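Local coordinates for disulfide bond protein A (PDB 3BCI) that probably acts as a thiol:disulfide oxidoreductase of the DsbA family, exchanging disulfides in folding proteins, at residues 12-23 with 145-156; 48-56 with 136-144. All blocks are in the same frame, centred on the assembly; numbering follows the deposited sequence.

Contact 1: 12-23 with 145-156; sequences KPLVVVYGDYKC and NHIKTTPTAFIN
With CG anti to its carbonyl carbon (chi1 -70°), Tyr18 turns its ring so that one face receives Ile147 from the loop ahead of strand 152-155, and Ile147, which turns CG1 the same way relative to its own carbonyl, brings that methylene over the ring centre. Ile147 CG1 stands 3.5 Å from the Tyr18 ring centroid, close to the ring normal, in a CH-pi contact; the branched isoleucine also spreads CD1 over the CE2 side. On the opposite face lies Val16 CG1, so the ring is sandwiched between aliphatic groups. Phe154 meets it at the rim instead: its CD2 comes in the plane of the tyrosine, 3.7 Å from Tyr18 CE2, and the two rings stand almost perpendicular (84°) with neither over the other's face. A large flat phenol suits this place because it fills the angle between sheet and connecting loop while its hydroxyl reaches water 2, 2.7 Å from Tyr18 OH; that water donates weakly to Asn145 OD1, and Asn145 ND2 is taken by Ile141 O.

The frame is the antiparallel pairing of strands 14-19 and 152-155 in the thioredoxin fold, with the family's cis-proline, Pro151, just ahead of the second strand. Val16 and Phe154 exchange two backbone bonds, and Tyr18 N gives a nearly straight one to Thr152 O (2.9 Å); the return bond from Thr152 N is long and weak. Small or branched residues suit the other face, where Val17 CG2 meets Ala153 CB at 4.0 Å and Val15 lies alongside Ile155; Val17 packs on Leu29 of helix 24-42, Ala153 and Ile155 on Tyr169 and Leu172 of helix 166-174. At the far end Asn156 OD1 takes the N-H of Leu14 (2.8 Å), the donor standing 41° out of the carbonyl plane, and water 1 links the same oxygen to Lys12 O.

Contact 2: 48-56 with 136-144; sequences EYQFVNLAF and EKDKKIAKD
Val52 CG1, anti to its backbone N (chi1 -179°), reaches from the edge strand of the thioredoxin sheet into the helix that runs on toward the cis-proline loop, and meets Ile141 CG2 at 4.1 Å. Strand 48-53 and helix segment 136-144 cross almost at a right angle, so only a short patch of each can touch, and compact residues let them come close. Val52 CG1 also presses on the helix backbone, 3.3 Å from Asp138 O. One turn on, Ala142 has just a methyl to fit against Leu54, whose CG lies 3.6 Å from Ala142 CB.

Outward from this core the contact turns polar. Asp138 is buried, and its carboxylate is well supplied with donors. Asn53 N gives Asp138 OD2 a straight bond of 2.9 Å, and His69 NE2 bonds the same oxygen; these donors would tend to keep the acid ionised. The Asn53 N-H arrives from above the carboxylate plane, 53° out of it. OD1 accepts from water 3, which also donates to Phe51 O and accepts from Gln50 NE2, so the extended glutamine closes the side next to Ile141. Asn53 turns its own amide away, and its OD1 takes Ala55 N in an Asx turn that ends the strand. Over that turn lies the long, flexible Lys139 chain, bent at chi3, with CE 3.6 Å from Leu54 O and NZ joined to Ala55 O through water 4, which sits 2.8 Å from Lys139 NZ.

Overall arrangement
The centres of contact 1 and contact 2 lie about 8 Å apart, and the two share one sheet in which strand 14-19 is flanked by 48-53 and 152-155. Its parallel neighbour joins it at both ends: Val15 N lies 2.7 Å from Glu48 O, and Gly19 O 2.8 Å from Leu54 N, both probable hydrogen bonds. Along the chain contact 2 is nested within the loop closed by contact 1, and helix 130-144 passes directly into 145-156. Val52 touches both Val16 and Tyr18. Contact 1 alone includes part of the redox centre, Cys23, which can form the redox disulfide with Cys26; Cys23 SG lies 4.4 Å from Pro151 CD, and Pro151 also packs on Cys26.

Contact 1: 12-23 with 145-156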
# COMPACT_ATOMS: atom_id res chain seq x y z
N LYS A 12 4.17 19.75 -0.45
CA LYS A 12 3.06 19.38 0.40
C LYS A 12 3.44 18.26 1.36
O LYS A 12 4.40 17.54 1.13
CB LYS A 12 1.88 18.94 -0.47
CG LYS A 12 2.24 17.99 -1.58
CD LYS A 12 1.55 18.43 -2.85
CE LYS A 12 1.13 17.26 -3.70
NZ LYS A 12 0.49 17.73 -4.96
N PRO A 13 2.69 18.13 2.46
CA PRO A 13 2.96 17.09 3.46
C PRO A 13 3.13 15.71 2.83
O PRO A 13 2.44 15.36 1.87
CB PRO A 13 1.72 17.15 4.35
CG PRO A 13 1.32 18.61 4.29
CD PRO A 13 1.52 18.94 2.84
N LEU A 14 4.06 14.92 3.35
CA LEU A 14 4.24 13.56 2.85
C LEU A 14 3.74 12.61 3.95
O LEU A 14 4.27 12.61 5.06
CB LEU A 14 5.70 13.26 2.57
CG LEU A 14 6.04 11.77 2.49
CD1 LEU A 14 5.50 11.15 1.20
CD2 LEU A 14 7.54 11.60 2.56
N VAL A 15 2.72 11.82 3.64
CA VAL A 15 2.19 10.87 4.61
C VAL A 15 2.68 9.47 4.24
O VAL A 15 2.42 8.97 3.15
CB VAL A 15 0.64 10.88 4.61
CG1 VAL A 15 0.12 9.85 5.60
CG2 VAL A 15 0.13 12.28 4.96
N VAL A 16 3.41 8.84 5.16
CA VAL A 16 3.94 7.51 4.93
C VAL A 16 3.34 6.50 5.91
O VAL A 16 3.33 6.73 7.12
CB VAL A 16 5.48 7.47 5.10
CG1 VAL A 16 5.99 6.06 4.78
CG2 VAL A 16 6.14 8.49 4.19
N VAL A 17 2.84 5.40 5.36
CA VAL A 17 2.27 4.34 6.18
C VAL A 17 3.09 3.08 5.92
O VAL A 17 3.27 2.69 4.76
CB VAL A 17 0.79 4.06 5.83
CG1 VAL A 17 0.30 2.77 6.53
CG2 VAL A 17 -0.08 5.24 6.28
N TYR A 18 3.62 2.49 6.98
CA TYR A 18 4.41 1.27 6.89
C TYR A 18 3.52 0.09 7.24
O TYR A 18 2.79 0.14 8.23
CB TYR A 18 5.58 1.34 7.88
CG TYR A 18 6.65 2.33 7.50
CD1 TYR A 18 7.69 1.98 6.62
CD2 TYR A 18 6.65 3.62 8.03
CE1 TYR A 18 8.69 2.88 6.30
CE2 TYR A 18 7.65 4.53 7.70
CZ TYR A 18 8.67 4.15 6.84
OH TYR A 18 9.68 5.04 6.56
N GLY A 19 3.58 -0.96 6.44
CA GLY A 19 2.75 -2.12 6.72
C GLY A 19 2.99 -3.32 5.83
O GLY A 19 4.06 -3.49 5.25
N ASP A 20 1.97 -4.16 5.73
CA ASP A 20 2.03 -5.38 4.93
C ASP A 20 0.57 -5.76 4.67
O ASP A 20 -0.25 -5.68 5.58
CB ASP A 20 2.74 -6.49 5.72
CG ASP A 20 2.99 -7.74 4.88
OD1 ASP A 20 2.09 -8.16 4.14
OD2 ASP A 20 4.10 -8.31 4.98
N TYR A 21 0.26 -6.17 3.45
CA TYR A 21 -1.11 -6.55 3.12
C TYR A 21 -1.61 -7.75 3.92
O TYR A 21 -2.81 -7.96 4.04
CB TYR A 21 -1.24 -6.85 1.62
CG TYR A 21 -1.23 -5.62 0.74
CD1 TYR A 21 -2.26 -4.68 0.83
CD2 TYR A 21 -0.19 -5.37 -0.15
CE1 TYR A 21 -2.25 -3.53 0.06
CE2 TYR A 21 -0.17 -4.22 -0.94
CZ TYR A 21 -1.21 -3.30 -0.82
OH TYR A 21 -1.21 -2.16 -1.58
N LYS A 22 -0.69 -8.52 4.49
CA LYS A 22 -1.05 -9.69 5.28
C LYS A 22 -1.19 -9.38 6.76
O LYS A 22 -1.57 -10.24 7.55
CB LYS A 22 0.01 -10.78 5.12
CG LYS A 22 0.17 -11.30 3.70
CD LYS A 22 1.08 -12.52 3.62
CE LYS A 22 0.42 -13.76 4.22
NZ LYS A 22 1.35 -14.92 4.22
N CYS A 23 -0.90 -8.13 7.11
CA CYS A 23 -1.00 -7.71 8.50
C CYS A 23 -2.40 -7.29 8.91
O CYS A 23 -3.00 -6.37 8.34
CB CYS A 23 -0.01 -6.58 8.75
SG CYS A 23 -0.12 -5.86 10.38
N ASN A 145 15.01 3.40 7.78
CA ASN A 145 14.27 4.34 8.62
C ASN A 145 14.04 3.77 10.01
O ASN A 145 13.32 4.36 10.83
CB ASN A 145 12.92 4.69 7.97
CG ASN A 145 13.05 5.75 6.89
OD1 ASN A 145 13.21 6.93 7.19
ND2 ASN A 145 13.00 5.33 5.63
N HIS A 146 14.65 2.62 10.27
CA HIS A 146 14.55 1.96 11.57
C HIS A 146 13.12 1.73 12.03
O HIS A 146 12.77 1.98 13.19
CB HIS A 146 15.31 2.80 12.61
CG HIS A 146 16.72 3.11 12.21
ND1 HIS A 146 17.72 2.16 12.23
CD2 HIS A 146 17.28 4.24 11.72
CE1 HIS A 146 18.84 2.70 11.77
NE2 HIS A 146 18.59 3.96 11.45
N ILE A 147 12.28 1.23 11.13
CA ILE A 147 10.88 0.97 11.47
C ILE A 147 10.77 -0.40 12.11
O ILE A 147 11.03 -1.42 11.47
CB ILE A 147 9.98 1.03 10.23
CG1 ILE A 147 10.14 2.38 9.52
CG2 ILE A 147 8.52 0.82 10.63
CD1 ILE A 147 9.86 3.58 10.42
N LYS A 148 10.37 -0.42 13.38
CA LYS A 148 10.23 -1.67 14.12
C LYS A 148 8.84 -2.28 14.00
O LYS A 148 8.68 -3.40 13.51
CB LYS A 148 10.55 -1.44 15.60
CG LYS A 148 11.98 -1.01 15.88
CD LYS A 148 12.18 -0.74 17.37
CE LYS A 148 11.81 -1.96 18.21
NZ LYS A 148 11.84 -1.68 19.67
N THR A 149 7.84 -1.55 14.47
CA THR A 149 6.47 -2.03 14.44
C THR A 149 5.62 -1.53 13.28
O THR A 149 5.87 -0.47 12.71
CB THR A 149 5.74 -1.65 15.74
OG1 THR A 149 5.89 -0.24 15.98
CG2 THR A 149 6.30 -2.43 16.92
N THR A 150 4.62 -2.33 12.94
CA THR A 150 3.69 -2.00 11.87
C THR A 150 2.31 -2.36 12.40
O THR A 150 2.17 -3.33 13.14
CB THR A 150 3.96 -2.81 10.59
OG1 THR A 150 3.88 -4.21 10.89
CG2 THR A 150 5.34 -2.50 10.04
N PRO A 151 1.29 -1.58 12.05
CA PRO A 151 1.43 -0.40 11.19
C PRO A 151 1.87 0.84 11.95
O PRO A 151 1.58 1.00 13.13
CB PRO A 151 0.03 -0.23 10.62
CG PRO A 151 -0.83 -0.63 11.80
CD PRO A 151 -0.13 -1.89 12.30
N THR A 152 2.60 1.72 11.26
CA THR A 152 3.05 2.98 11.85
C THR A 152 2.96 4.01 10.74
O THR A 152 3.16 3.68 9.57
CB THR A 152 4.50 2.90 12.39
OG1 THR A 152 5.36 2.26 11.43
CG2 THR A 152 4.54 2.14 13.71
N ALA A 153 2.64 5.24 11.10
CA ALA A 153 2.51 6.30 10.11
C ALA A 153 3.28 7.54 10.52
O ALA A 153 3.42 7.83 11.70
CB ALA A 153 1.04 6.64 9.89
N PHE A 154 3.79 8.26 9.52
CA PHE A 154 4.55 9.48 9.74
C PHE A 154 4.12 10.54 8.73
O PHE A 154 3.76 10.22 7.60
CB PHE A 154 6.05 9.19 9.55
CG PHE A 154 6.61 8.21 10.54
CD1 PHE A 154 7.21 8.65 11.72
CD2 PHE A 154 6.53 6.84 10.30
CE1 PHE A 154 7.72 7.73 12.64
CE2 PHE A 154 7.04 5.92 11.22
CZ PHE A 154 7.63 6.36 12.39
N ILE A 155 4.14 11.80 9.16
CA ILE A 155 3.80 12.91 8.28
C ILE A 155 5.01 13.83 8.35
O ILE A 155 5.31 14.40 9.40
CB ILE A 155 2.52 13.64 8.76
CG1 ILE A 155 1.34 12.66 8.74
CG2 ILE A 155 2.24 14.83 7.85
CD1 ILE A 155 0.00 13.27 9.11
N ASN A 156 5.70 13.94 7.23
CA ASN A 156 6.93 14.73 7.15
C ASN A 156 7.88 14.27 8.24
O ASN A 156 8.54 15.08 8.89
CB ASN A 156 6.65 16.23 7.29
CG ASN A 156 5.94 16.81 6.08
OD1 ASN A 156 5.98 16.23 4.99
ND2 ASN A 156 5.31 17.96 6.25
O HOH W 1 6.78 17.84 2.56
O HOH W 2 9.93 7.22 8.19

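Contact 2: 48-56 with 136-144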
# COMPACT_ATOMS: atom_id res chain seq x y z
N GLU A 48 1.07 13.95 -0.28
CA GLU A 48 1.61 12.85 -1.07
C GLU A 48 1.45 11.66 -0.13
O GLU A 48 1.80 11.76 1.05
CB GLU A 48 3.09 13.07 -1.38
CG GLU A 48 3.37 14.30 -2.22
CD GLU A 48 3.12 14.07 -3.70
OE1 GLU A 48 2.20 13.29 -4.03
OE2 GLU A 48 3.83 14.68 -4.52
N TYR A 49 0.91 10.56 -0.63
CA TYR A 49 0.73 9.37 0.18
C TYR A 49 1.67 8.29 -0.31
O TYR A 49 1.83 8.10 -1.52
CB TYR A 49 -0.72 8.86 0.09
CG TYR A 49 -0.92 7.48 0.67
CD1 TYR A 49 -0.76 7.24 2.04
CD2 TYR A 49 -1.24 6.40 -0.15
CE1 TYR A 49 -0.92 5.95 2.58
CE2 TYR A 49 -1.41 5.12 0.37
CZ TYR A 49 -1.25 4.90 1.73
OH TYR A 49 -1.43 3.63 2.23
N GLN A 50 2.32 7.61 0.62
CA GLN A 50 3.24 6.53 0.27
C GLN A 50 3.04 5.36 1.21
O GLN A 50 3.03 5.52 2.43
CB GLN A 50 4.70 6.99 0.35
CG GLN A 50 5.71 5.85 0.18
CD GLN A 50 7.15 6.32 0.11
OE1 GLN A 50 7.50 7.40 0.59
NE2 GLN A 50 8.01 5.50 -0.49
N PHE A 51 2.87 4.18 0.63
CA PHE A 51 2.70 2.96 1.41
C PHE A 51 4.00 2.18 1.26
O PHE A 51 4.44 1.90 0.14
CB PHE A 51 1.53 2.13 0.86
CG PHE A 51 1.29 0.84 1.61
CD1 PHE A 51 0.83 0.86 2.92
CD2 PHE A 51 1.53 -0.39 1.00
CE1 PHE A 51 0.62 -0.33 3.62
CE2 PHE A 51 1.32 -1.58 1.69
CZ PHE A 51 0.87 -1.55 3.00
N VAL A 52 4.65 1.88 2.38
CA VAL A 52 5.90 1.13 2.34
C VAL A 52 5.60 -0.25 2.91
O VAL A 52 5.32 -0.39 4.10
CB VAL A 52 7.01 1.81 3.19
CG1 VAL A 52 8.30 1.00 3.10
CG2 VAL A 52 7.24 3.23 2.70
N ASN A 53 5.68 -1.26 2.05
CA ASN A 53 5.37 -2.64 2.41
C ASN A 53 6.60 -3.41 2.89
O ASN A 53 7.51 -3.68 2.11
CB ASN A 53 4.78 -3.35 1.20
CG ASN A 53 4.06 -4.62 1.55
OD1 ASN A 53 4.48 -5.37 2.44
ND2 ASN A 53 2.96 -4.89 0.85
N LEU A 54 6.62 -3.78 4.17
CA LEU A 54 7.76 -4.53 4.70
C LEU A 54 7.82 -5.97 4.19
O LEU A 54 8.86 -6.62 4.31
CB LEU A 54 7.74 -4.52 6.24
CG LEU A 54 8.33 -3.29 6.95
CD1 LEU A 54 7.42 -2.09 6.76
CD2 LEU A 54 8.51 -3.60 8.43
N ALA A 55 6.72 -6.45 3.61
CA ALA A 55 6.65 -7.81 3.06
C ALA A 55 7.36 -8.80 3.98
O ALA A 55 8.27 -9.51 3.55
CB ALA A 55 7.28 -7.85 1.67
N PHE A 56 6.92 -8.86 5.23
CA PHE A 56 7.57 -9.71 6.22
C PHE A 56 6.73 -10.87 6.75
O PHE A 56 7.21 -11.63 7.59
CB PHE A 56 8.01 -8.85 7.41
CG PHE A 56 6.86 -8.34 8.25
CD1 PHE A 56 6.53 -8.96 9.46
CD2 PHE A 56 6.10 -7.26 7.83
CE1 PHE A 56 5.45 -8.51 10.23
CE2 PHE A 56 5.02 -6.79 8.60
CZ PHE A 56 4.70 -7.42 9.80
N GLU A 136 11.20 -4.59 -3.57
CA GLU A 136 12.42 -4.86 -2.82
C GLU A 136 12.88 -3.62 -2.06
O GLU A 136 13.24 -3.70 -0.89
CB GLU A 136 13.55 -5.30 -3.76
CG GLU A 136 13.38 -6.68 -4.38
CD GLU A 136 13.25 -7.78 -3.34
OE1 GLU A 136 13.96 -7.70 -2.31
OE2 GLU A 136 12.46 -8.72 -3.56
N LYS A 137 12.86 -2.47 -2.73
CA LYS A 137 13.30 -1.22 -2.14
C LYS A 137 12.50 -0.87 -0.88
O LYS A 137 13.06 -0.33 0.07
CB LYS A 137 13.17 -0.08 -3.17
CG LYS A 137 13.83 1.22 -2.72
CD LYS A 137 13.57 2.35 -3.71
CE LYS A 137 14.30 3.62 -3.30
NZ LYS A 137 13.99 4.77 -4.20
N ASP A 138 11.21 -1.18 -0.89
CA ASP A 138 10.36 -0.90 0.28
C ASP A 138 10.95 -1.51 1.55
O ASP A 138 10.89 -0.91 2.62
CB ASP A 138 8.95 -1.47 0.06
CG ASP A 138 7.99 -0.45 -0.51
OD1 ASP A 138 8.43 0.65 -0.93
OD2 ASP A 138 6.78 -0.75 -0.55
N LYS A 139 11.52 -2.70 1.43
CA LYS A 139 12.09 -3.34 2.61
C LYS A 139 13.31 -2.56 3.09
O LYS A 139 13.54 -2.44 4.29
CB LYS A 139 12.48 -4.78 2.29
CG LYS A 139 11.36 -5.58 1.67
CD LYS A 139 11.83 -6.95 1.26
CE LYS A 139 11.68 -7.93 2.40
NZ LYS A 139 12.60 -9.08 2.25
N LYS A 140 14.09 -2.05 2.15
CA LYS A 140 15.28 -1.27 2.47
C LYS A 140 14.87 0.06 3.12
O LYS A 140 15.51 0.53 4.05
CB LYS A 140 16.10 -1.01 1.20
CG LYS A 140 17.38 -0.23 1.43
CD LYS A 140 18.14 -0.03 0.14
CE LYS A 140 19.42 0.75 0.37
NZ LYS A 140 19.15 2.11 0.92
N ILE A 141 13.80 0.66 2.61
CA ILE A 141 13.32 1.92 3.15
C ILE A 141 12.94 1.75 4.62
O ILE A 141 13.36 2.53 5.48
CB ILE A 141 12.09 2.45 2.36
CG1 ILE A 141 12.53 2.85 0.95
CG2 ILE A 141 11.46 3.63 3.10
CD1 ILE A 141 11.37 3.24 0.03
N ALA A 142 12.16 0.71 4.91
CA ALA A 142 11.73 0.43 6.28
C ALA A 142 12.92 0.15 7.20
O ALA A 142 12.91 0.54 8.37
CB ALA A 142 10.78 -0.76 6.29
N LYS A 143 13.92 -0.54 6.68
CA LYS A 143 15.10 -0.86 7.47
C LYS A 143 15.93 0.40 7.76
O LYS A 143 16.28 0.67 8.90
CB LYS A 143 15.96 -1.90 6.75
CG LYS A 143 17.20 -2.32 7.52
CD LYS A 143 18.03 -3.33 6.73
CE LYS A 143 19.27 -3.74 7.51
NZ LYS A 143 20.13 -4.68 6.74
N ASP A 144 16.23 1.16 6.71
CA ASP A 144 17.02 2.38 6.86
C ASP A 144 16.34 3.41 7.76
O ASP A 144 17.02 4.19 8.42
CB ASP A 144 17.32 2.99 5.49
CG ASP A 144 18.19 2.09 4.62
OD1 ASP A 144 18.52 0.97 5.07
OD2 ASP A 144 18.55 2.50 3.50
O HOH W 3 6.77 2.69 -1.11
O HOH W 4 10.37 -10.51 1.37